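Local coordinates for poly-beta-1,6-N-acetyl-D-glucosamine export protein (Escherichia coli, PDB 4Y25) that exports the biofilm polysaccharide poly-beta-1,6-N-acetyl-D-glucosamine, probably in partly N-deacetylated form, across the outer membrane through its C-terminal beta-barrel domain, at residues A[10-15]-A[291-296]; A[51-56]-A[64-69]. All blocks are in the same frame, centred on the assembly; numbering follows the deposited sequence.

Contact 1 of 2, residues A[10-15]-A[291-296]; sequences LRIAGS and FDMTFR
With chi1 at 80°, CG of F291 stands between its own backbone N and carbonyl carbon, which turns the ring across onto the main chain of G14. The nitrogen of G14 lies under one face, offset toward the rim, and F291 CE1 comes to 3.4 Å from G14 CA. Further along the same outward surface, M293 bends at its last torsion (chi3 -66°), which returns CE to 3.7 Å from I12 CG2. I12 CG2 also rests against M293 CB, and F295 CE2 lies 4.1 Å from it. L10 and F295 run side by side, L10 CD2 meeting the edge of the ring, 3.7 Å from F295 CD2. The result is an apolar strip that also covers parts of strands 30-37 and 266-278.

Beneath it the backbones pair two by two. L10 with F295, I12 with M293 and G14 with F291 each exchange two hydrogen bonds, the shortest running from M293 N to I12 O (2.6 Å). The intervening pairs, R11 with T294 and A13 with D292, point toward the barrel interior and touch more lightly: R11 NH2 approaches T294 CG2 at 3.9 Å. D292 turns its carboxylate away from A13 to a salt bridge with R259. Glycine facing an aromatic ring across an antiparallel pair is an example of aromatic rescue, and the whole arrangement is the closing seam of an outer-membrane beta barrel, where first and last strands meet.

Contact 2 of 2, residues A[51-56]-A[64-69]; sequences FGYADG and IVRDWL
The carbonyl oxygen of G52 receives the shortest backbone bond of this contact, from D67 N at 2.7 Å, and R66 CA lies 3.2 Å from G52 O in a CA-H...O contact. D67 O is approached in a matching way, by G52 N at 2.8 Å and by the CA-H of F51. A second doubly bonded pair, A54 with V65, follows toward the turn.

These bonds join the arms of a beta hairpin, strands 45-55 and 64-76, in the wall of the transmembrane barrel. F51, Y53, I64, R66 and W68 line its outward surface, while A54, V65 and D67 face the interior.

On the outer side I64 crosses Y53 at about a right angle and puts CD1 over one face of the phenol ring, 3.6 Å from its centroid, a CH-pi contact. R66 comes instead to the rim of that ring: its extended chain carries NH1 to 3.6 Å from Y53 CE2, and the guanidinium presents its own face to this ring edge, the planes 73° apart. F51, its CG anti to the backbone N (chi1 173°), leans toward W68, where F51 CD1 lies over one face of the indole, 3.8 Å from W68 NE1, the two rings meeting obliquely.

From the N terminus the chain enters strand 8-20, whose residues 10-15 pair on one edge with strand 30-37 and on the other with the far end of the sequence. It then runs through strand 30-37 into strand 45-55 and turns back, so that contact 2 closes a short local loop, part of which, 57-62, is not modelled. Eleven further strands follow strand 64-76 before strand 283-297 returns to residues 10-15, and contact 1 closes the barrel around everything between. Contact 2 is thus nested inside the loop of contact 1. Their centres lie about 16 Å apart and they do not touch; strand 30-37, flanked by 8-20 and 45-55, spans the gap within one continuous antiparallel sheet.

Contact 1 of 2, residues A[10-15]-A[291-296]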
ATOM      1  N   LEU A  10      -0.059 -14.269 -12.322  1.00 87.31           N
ATOM      2  CA  LEU A  10      -0.845 -14.429 -11.106  1.00 83.36           C
ATOM      3  C   LEU A  10      -0.220 -13.647  -9.960  1.00 78.99           C
ATOM      4  O   LEU A  10       0.944 -13.848  -9.621  1.00 70.89           O
ATOM      5  CB  LEU A  10      -0.970 -15.903 -10.718  1.00 80.73           C
ATOM      6  CG  LEU A  10      -1.513 -16.152  -9.306  1.00 92.93           C
ATOM      7  CD1 LEU A  10      -2.934 -15.616  -9.153  1.00 97.95           C
ATOM      8  CD2 LEU A  10      -1.447 -17.630  -8.941  1.00 85.47           C
ATOM      9  N   ARG A  11      -0.997 -12.751  -9.368  1.00102.25           N
ATOM     10  CA  ARG A  11      -0.536 -12.023  -8.198  1.00107.52           C
ATOM     11  C   ARG A  11      -1.386 -12.410  -6.996  1.00 98.43           C
ATOM     12  O   ARG A  11      -2.617 -12.415  -7.059  1.00 96.69           O
ATOM     13  CB  ARG A  11      -0.574 -10.509  -8.444  1.00117.33           C
ATOM     14  CG  ARG A  11      -1.150  -9.688  -7.298  1.00147.93           C
ATOM     15  CD  ARG A  11      -0.906  -8.196  -7.491  1.00170.49           C
ATOM     16  NE  ARG A  11       0.508  -7.887  -7.697  1.00173.43           N
ATOM     17  CZ  ARG A  11       1.039  -7.539  -8.865  1.00161.54           C
ATOM     18  NH1 ARG A  11       0.276  -7.448  -9.948  1.00145.78           N
ATOM     19  NH2 ARG A  11       2.337  -7.278  -8.950  1.00156.07           N
ATOM     20  N   ILE A  12      -0.716 -12.770  -5.911  1.00 89.56           N
ATOM     21  CA  ILE A  12      -1.391 -13.095  -4.664  1.00 89.45           C
ATOM     22  C   ILE A  12      -0.660 -12.407  -3.519  1.00 77.49           C
ATOM     23  O   ILE A  12       0.557 -12.522  -3.381  1.00 88.46           O
ATOM     24  CB  ILE A  12      -1.463 -14.622  -4.431  1.00108.13           C
ATOM     25  CG1 ILE A  12      -1.909 -14.927  -3.000  1.00127.58           C
ATOM     26  CG2 ILE A  12      -0.129 -15.285  -4.727  1.00101.26           C
ATOM     27  CD1 ILE A  12      -3.359 -14.606  -2.737  1.00142.38           C
ATOM     28  N   ALA A  13      -1.407 -11.662  -2.714  1.00 80.61           N
ATOM     29  CA  ALA A  13      -0.817 -10.898  -1.625  1.00 74.93           C
ATOM     30  C   ALA A  13      -1.710 -10.967  -0.400  1.00 85.73           C
ATOM     31  O   ALA A  13      -2.935 -10.994  -0.516  1.00 89.68           O
ATOM     32  CB  ALA A  13      -0.592  -9.453  -2.043  1.00 62.08           C
ATOM     33  N   GLY A  14      -1.095 -10.994   0.776  1.00 77.35           N
ATOM     34  CA  GLY A  14      -1.854 -11.150   1.997  1.00 72.06           C
ATOM     35  C   GLY A  14      -1.275 -10.442   3.200  1.00 71.64           C
ATOM     36  O   GLY A  14      -0.070 -10.209   3.290  1.00 80.43           O
ATOM     37  N   SER A  15      -2.156 -10.106   4.134  1.00 72.10           N
ATOM     38  CA  SER A  15      -1.770  -9.420   5.356  1.00 77.43           C
ATOM     39  C   SER A  15      -2.501 -10.036   6.543  1.00 75.11           C
ATOM     40  O   SER A  15      -3.705 -10.280   6.487  1.00 79.91           O
ATOM     41  CB  SER A  15      -2.074  -7.925   5.247  1.00 69.66           C
ATOM     42  OG  SER A  15      -1.942  -7.279   6.497  1.00 89.19           O
ATOM     43  N   PHE A 291       2.823 -10.565   2.953  1.00 63.62           N
ATOM     44  CA  PHE A 291       3.489 -11.350   1.930  1.00 75.37           C
ATOM     45  C   PHE A 291       2.887 -11.055   0.564  1.00 78.00           C
ATOM     46  O   PHE A 291       1.785 -10.512   0.461  1.00 69.23           O
ATOM     47  CB  PHE A 291       3.406 -12.851   2.245  1.00 68.29           C
ATOM     48  CG  PHE A 291       2.091 -13.481   1.883  1.00 68.08           C
ATOM     49  CD1 PHE A 291       1.037 -13.477   2.779  1.00 60.93           C
ATOM     50  CD2 PHE A 291       1.913 -14.088   0.646  1.00 71.44           C
ATOM     51  CE1 PHE A 291      -0.175 -14.064   2.448  1.00 84.81           C
ATOM     52  CE2 PHE A 291       0.705 -14.669   0.307  1.00 68.72           C
ATOM     53  CZ  PHE A 291      -0.341 -14.658   1.210  1.00 72.29           C
ATOM     54  N   ASP A 292       3.624 -11.414  -0.480  1.00 79.53           N
ATOM     55  CA  ASP A 292       3.153 -11.259  -1.848  1.00 75.55           C
ATOM     56  C   ASP A 292       3.877 -12.243  -2.750  1.00 79.05           C
ATOM     57  O   ASP A 292       5.059 -12.531  -2.551  1.00 78.62           O
ATOM     58  CB  ASP A 292       3.368  -9.829  -2.347  1.00 66.34           C
ATOM     59  CG  ASP A 292       4.835  -9.488  -2.522  1.00 87.14           C
ATOM     60  OD1 ASP A 292       5.396  -9.795  -3.596  1.00113.81           O
ATOM     61  OD2 ASP A 292       5.429  -8.910  -1.589  1.00113.24           O
ATOM     62  N   MET A 293       3.164 -12.763  -3.739  1.00 81.44           N
ATOM     63  CA  MET A 293       3.760 -13.673  -4.704  1.00 91.27           C
ATOM     64  C   MET A 293       3.270 -13.350  -6.101  1.00 83.41           C
ATOM     65  O   MET A 293       2.087 -13.082  -6.308  1.00 84.05           O
ATOM     66  CB  MET A 293       3.440 -15.128  -4.360  1.00105.45           C
ATOM     67  CG  MET A 293       4.164 -15.665  -3.139  1.00112.35           C
ATOM     68  SD  MET A 293       3.745 -17.386  -2.803  1.00123.12           S
ATOM     69  CE  MET A 293       2.013 -17.235  -2.377  1.00105.36           C
ATOM     70  N   THR A 294       4.189 -13.359  -7.059  1.00 84.92           N
ATOM     71  CA  THR A 294       3.818 -13.178  -8.453  1.00102.72           C
ATOM     72  C   THR A 294       4.363 -14.334  -9.277  1.00 89.82           C
ATOM     73  O   THR A 294       5.550 -14.655  -9.207  1.00 89.33           O
ATOM     74  CB  THR A 294       4.333 -11.838  -9.026  1.00108.60           C
ATOM     75  OG1 THR A 294       5.748 -11.913  -9.237  1.00129.51           O
ATOM     76  CG2 THR A 294       4.018 -10.688  -8.077  1.00 92.37           C
ATOM     77  N   PHE A 295       3.485 -14.967 -10.047  1.00 85.15           N
ATOM     78  CA  PHE A 295       3.884 -16.062 -10.917  1.00 94.03           C
ATOM     79  C   PHE A 295       3.521 -15.744 -12.359  1.00 90.72           C
ATOM     80  O   PHE A 295       2.617 -14.952 -12.617  1.00 96.32           O
ATOM     81  CB  PHE A 295       3.220 -17.367 -10.482  1.00104.29           C
ATOM     82  CG  PHE A 295       3.336 -17.642  -9.014  1.00115.51           C
ATOM     83  CD1 PHE A 295       4.559 -17.951  -8.450  1.00120.97           C
ATOM     84  CD2 PHE A 295       2.219 -17.592  -8.198  1.00128.57           C
ATOM     85  CE1 PHE A 295       4.672 -18.204  -7.098  1.00128.38           C
ATOM     86  CE2 PHE A 295       2.323 -17.844  -6.843  1.00128.22           C
ATOM     87  CZ  PHE A 295       3.552 -18.150  -6.293  1.00126.44           C
ATOM     88  N   ARG A 296       4.237 -16.357 -13.294  1.00 99.46           N
ATOM     89  CA  ARG A 296       3.949 -16.189 -14.712  1.00100.96           C
ATOM     90  C   ARG A 296       3.847 -17.557 -15.364  1.00102.49           C
ATOM     91  O   ARG A 296       4.660 -18.436 -15.093  1.00 90.42           O
ATOM     92  CB  ARG A 296       5.020 -15.331 -15.383  1.00115.05           C
ATOM     93  CG  ARG A 296       5.289 -14.031 -14.644  1.00104.66           C
ATOM     94  CD  ARG A 296       6.230 -13.121 -15.406  1.00118.42           C
ATOM     95  NE  ARG A 296       5.639 -12.637 -16.651  1.00137.92           N
ATOM     96  CZ  ARG A 296       4.811 -11.599 -16.729  1.00130.14           C
ATOM     97  NH1 ARG A 296       4.466 -10.941 -15.632  1.00141.51           N
ATOM     98  NH2 ARG A 296       4.324 -11.222 -17.903  1.00116.99           N
TER

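Contact 2 of 2, residues A[51-56]-A[64-69]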
ATOM      1  N   PHE A  51      -9.938 -11.582  -6.730  1.00104.05           N
ATOM      2  CA  PHE A  51     -10.733 -11.875  -5.548  1.00 93.74           C
ATOM      3  C   PHE A  51     -10.117 -11.212  -4.320  1.00 96.92           C
ATOM      4  O   PHE A  51      -8.895 -11.110  -4.210  1.00104.23           O
ATOM      5  CB  PHE A  51     -10.844 -13.390  -5.353  1.00103.83           C
ATOM      6  CG  PHE A  51     -11.500 -13.795  -4.065  1.00127.51           C
ATOM      7  CD1 PHE A  51     -12.871 -13.679  -3.905  1.00132.18           C
ATOM      8  CD2 PHE A  51     -10.747 -14.306  -3.019  1.00130.26           C
ATOM      9  CE1 PHE A  51     -13.478 -14.055  -2.720  1.00147.15           C
ATOM     10  CE2 PHE A  51     -11.347 -14.685  -1.832  1.00127.41           C
ATOM     11  CZ  PHE A  51     -12.715 -14.560  -1.681  1.00137.65           C
ATOM     12  N   GLY A  52     -10.966 -10.753  -3.404  1.00 93.39           N
ATOM     13  CA  GLY A  52     -10.508 -10.109  -2.183  1.00 73.44           C
ATOM     14  C   GLY A  52     -11.233 -10.652  -0.967  1.00 94.69           C
ATOM     15  O   GLY A  52     -12.440 -10.888  -1.020  1.00 87.28           O
ATOM     16  N   TYR A  53     -10.498 -10.846   0.127  1.00 79.66           N
ATOM     17  CA  TYR A  53     -11.035 -11.481   1.329  1.00 69.73           C
ATOM     18  C   TYR A  53     -10.607 -10.734   2.593  1.00 81.36           C
ATOM     19  O   TYR A  53      -9.439 -10.374   2.740  1.00 85.48           O
ATOM     20  CB  TYR A  53     -10.576 -12.942   1.393  1.00 91.32           C
ATOM     21  CG  TYR A  53     -11.040 -13.718   2.610  1.00110.50           C
ATOM     22  CD1 TYR A  53     -10.283 -13.739   3.778  1.00112.30           C
ATOM     23  CD2 TYR A  53     -12.222 -14.447   2.583  1.00112.45           C
ATOM     24  CE1 TYR A  53     -10.700 -14.450   4.887  1.00103.40           C
ATOM     25  CE2 TYR A  53     -12.639 -15.172   3.685  1.00117.45           C
ATOM     26  CZ  TYR A  53     -11.877 -15.163   4.836  1.00111.33           C
ATOM     27  OH  TYR A  53     -12.292 -15.873   5.938  1.00119.36           O
ATOM     28  N   ALA A  54     -11.547 -10.515   3.509  1.00 85.62           N
ATOM     29  CA  ALA A  54     -11.234  -9.826   4.760  1.00 87.60           C
ATOM     30  C   ALA A  54     -12.172 -10.214   5.904  1.00102.75           C
ATOM     31  O   ALA A  54     -13.335  -9.810   5.929  1.00112.59           O
ATOM     32  CB  ALA A  54     -11.267  -8.322   4.549  1.00 78.25           C
ATOM     33  N   ASP A  55     -11.655 -10.991   6.854  1.00112.03           N
ATOM     34  CA  ASP A  55     -12.422 -11.401   8.028  1.00111.72           C
ATOM     35  C   ASP A  55     -11.768 -10.888   9.309  1.00119.50           C
ATOM     36  O   ASP A  55     -10.544 -10.892   9.435  1.00118.38           O
ATOM     37  CB  ASP A  55     -12.555 -12.926   8.082  1.00117.30           C
ATOM     38  CG  ASP A  55     -13.513 -13.394   9.163  1.00123.33           C
ATOM     39  OD1 ASP A  55     -14.263 -12.555   9.705  1.00129.70           O
ATOM     40  OD2 ASP A  55     -13.514 -14.605   9.472  1.00132.42           O
ATOM     41  N   GLY A  56     -12.591 -10.454  10.260  1.00128.92           N
ATOM     42  CA  GLY A  56     -12.091  -9.947  11.525  1.00123.99           C
ATOM     43  C   GLY A  56     -13.121  -9.985  12.637  1.00128.53           C
ATOM     44  O   GLY A  56     -14.311  -9.768  12.407  1.00138.60           O
ATOM     45  N   ILE A  64     -17.773 -11.293   7.532  1.00145.41           N
ATOM     46  CA  ILE A  64     -16.763 -11.489   6.499  1.00141.05           C
ATOM     47  C   ILE A  64     -17.065 -10.672   5.236  1.00140.00           C
ATOM     48  O   ILE A  64     -18.196 -10.651   4.748  1.00133.09           O
ATOM     49  CB  ILE A  64     -16.635 -12.989   6.138  1.00136.37           C
ATOM     50  CG1 ILE A  64     -15.816 -13.177   4.862  1.00142.57           C
ATOM     51  CG2 ILE A  64     -18.009 -13.624   5.988  1.00144.30           C
ATOM     52  CD1 ILE A  64     -14.394 -12.701   4.987  1.00142.52           C
ATOM     53  N   VAL A  65     -16.038  -9.999   4.719  1.00126.84           N
ATOM     54  CA  VAL A  65     -16.154  -9.187   3.512  1.00116.74           C
ATOM     55  C   VAL A  65     -15.371  -9.780   2.342  1.00118.25           C
ATOM     56  O   VAL A  65     -14.165 -10.009   2.449  1.00114.18           O
ATOM     57  CB  VAL A  65     -15.650  -7.757   3.758  1.00105.85           C
ATOM     58  CG1 VAL A  65     -16.083  -6.842   2.621  1.00110.03           C
ATOM     59  CG2 VAL A  65     -16.162  -7.239   5.095  1.00 91.62           C
ATOM     60  N   ARG A  66     -16.054 -10.021   1.223  1.00112.39           N
ATOM     61  CA  ARG A  66     -15.400 -10.557   0.029  1.00109.00           C
ATOM     62  C   ARG A  66     -15.557  -9.633  -1.180  1.00126.17           C
ATOM     63  O   ARG A  66     -16.544  -8.905  -1.297  1.00116.27           O
ATOM     64  CB  ARG A  66     -15.946 -11.949  -0.310  1.00 96.83           C
ATOM     65  CG  ARG A  66     -16.381 -12.765   0.893  1.00106.86           C
ATOM     66  CD  ARG A  66     -16.453 -14.249   0.569  1.00103.12           C
ATOM     67  NE  ARG A  66     -16.682 -15.047   1.771  1.00125.87           N
ATOM     68  CZ  ARG A  66     -15.991 -16.136   2.094  1.00134.47           C
ATOM     69  NH1 ARG A  66     -15.016 -16.569   1.305  1.00136.68           N
ATOM     70  NH2 ARG A  66     -16.275 -16.794   3.210  1.00126.44           N
ATOM     71  N   ASP A  67     -14.570  -9.664  -2.073  1.00125.03           N
ATOM     72  CA  ASP A  67     -14.604  -8.870  -3.300  1.00 95.79           C
ATOM     73  C   ASP A  67     -14.441  -9.739  -4.537  1.00 96.52           C
ATOM     74  O   ASP A  67     -13.546 -10.580  -4.600  1.00118.84           O
ATOM     75  CB  ASP A  67     -13.503  -7.805  -3.305  1.00 88.30           C
ATOM     76  CG  ASP A  67     -13.741  -6.707  -2.297  1.00 95.06           C
ATOM     77  OD1 ASP A  67     -14.214  -7.014  -1.187  1.00128.46           O
ATOM     78  OD2 ASP A  67     -13.450  -5.536  -2.613  1.00109.05           O
ATOM     79  N   TRP A  68     -15.304  -9.525  -5.521  1.00 96.94           N
ATOM     80  CA  TRP A  68     -15.087 -10.078  -6.850  1.00 98.07           C
ATOM     81  C   TRP A  68     -14.867  -8.924  -7.812  1.00 98.47           C
ATOM     82  O   TRP A  68     -15.701  -8.026  -7.912  1.00105.64           O
ATOM     83  CB  TRP A  68     -16.263 -10.946  -7.289  1.00111.06           C
ATOM     84  CG  TRP A  68     -16.361 -12.217  -6.515  1.00124.75           C
ATOM     85  CD1 TRP A  68     -15.695 -13.382  -6.762  1.00127.53           C
ATOM     86  CD2 TRP A  68     -17.163 -12.452  -5.353  1.00133.18           C
ATOM     87  NE1 TRP A  68     -16.037 -14.330  -5.830  1.00137.86           N
ATOM     88  CE2 TRP A  68     -16.937 -13.785  -4.953  1.00142.48           C
ATOM     89  CE3 TRP A  68     -18.052 -11.667  -4.614  1.00130.20           C
ATOM     90  CZ2 TRP A  68     -17.568 -14.348  -3.846  1.00143.58           C
ATOM     91  CZ3 TRP A  68     -18.677 -12.228  -3.517  1.00137.74           C
ATOM     92  CH2 TRP A  68     -18.433 -13.556  -3.144  1.00142.01           C
ATOM     93  N   LEU A  69     -13.736  -8.937  -8.506  1.00 88.61           N
ATOM     94  CA  LEU A  69     -13.370  -7.809  -9.348  1.00105.88           C
ATOM     95  C   LEU A  69     -12.898  -8.223 -10.735  1.00115.83           C
ATOM     96  O   LEU A  69     -12.448  -9.350 -10.951  1.00104.93           O
ATOM     97  CB  LEU A  69     -12.290  -6.970  -8.659  1.00114.85           C
ATOM     98  CG  LEU A  69     -11.099  -7.705  -8.043  1.00125.37           C
ATOM     99  CD1 LEU A  69      -9.907  -7.693  -8.989  1.00128.66           C
ATOM    100  CD2 LEU A  69     -10.732  -7.093  -6.700  1.00117.76           C
TER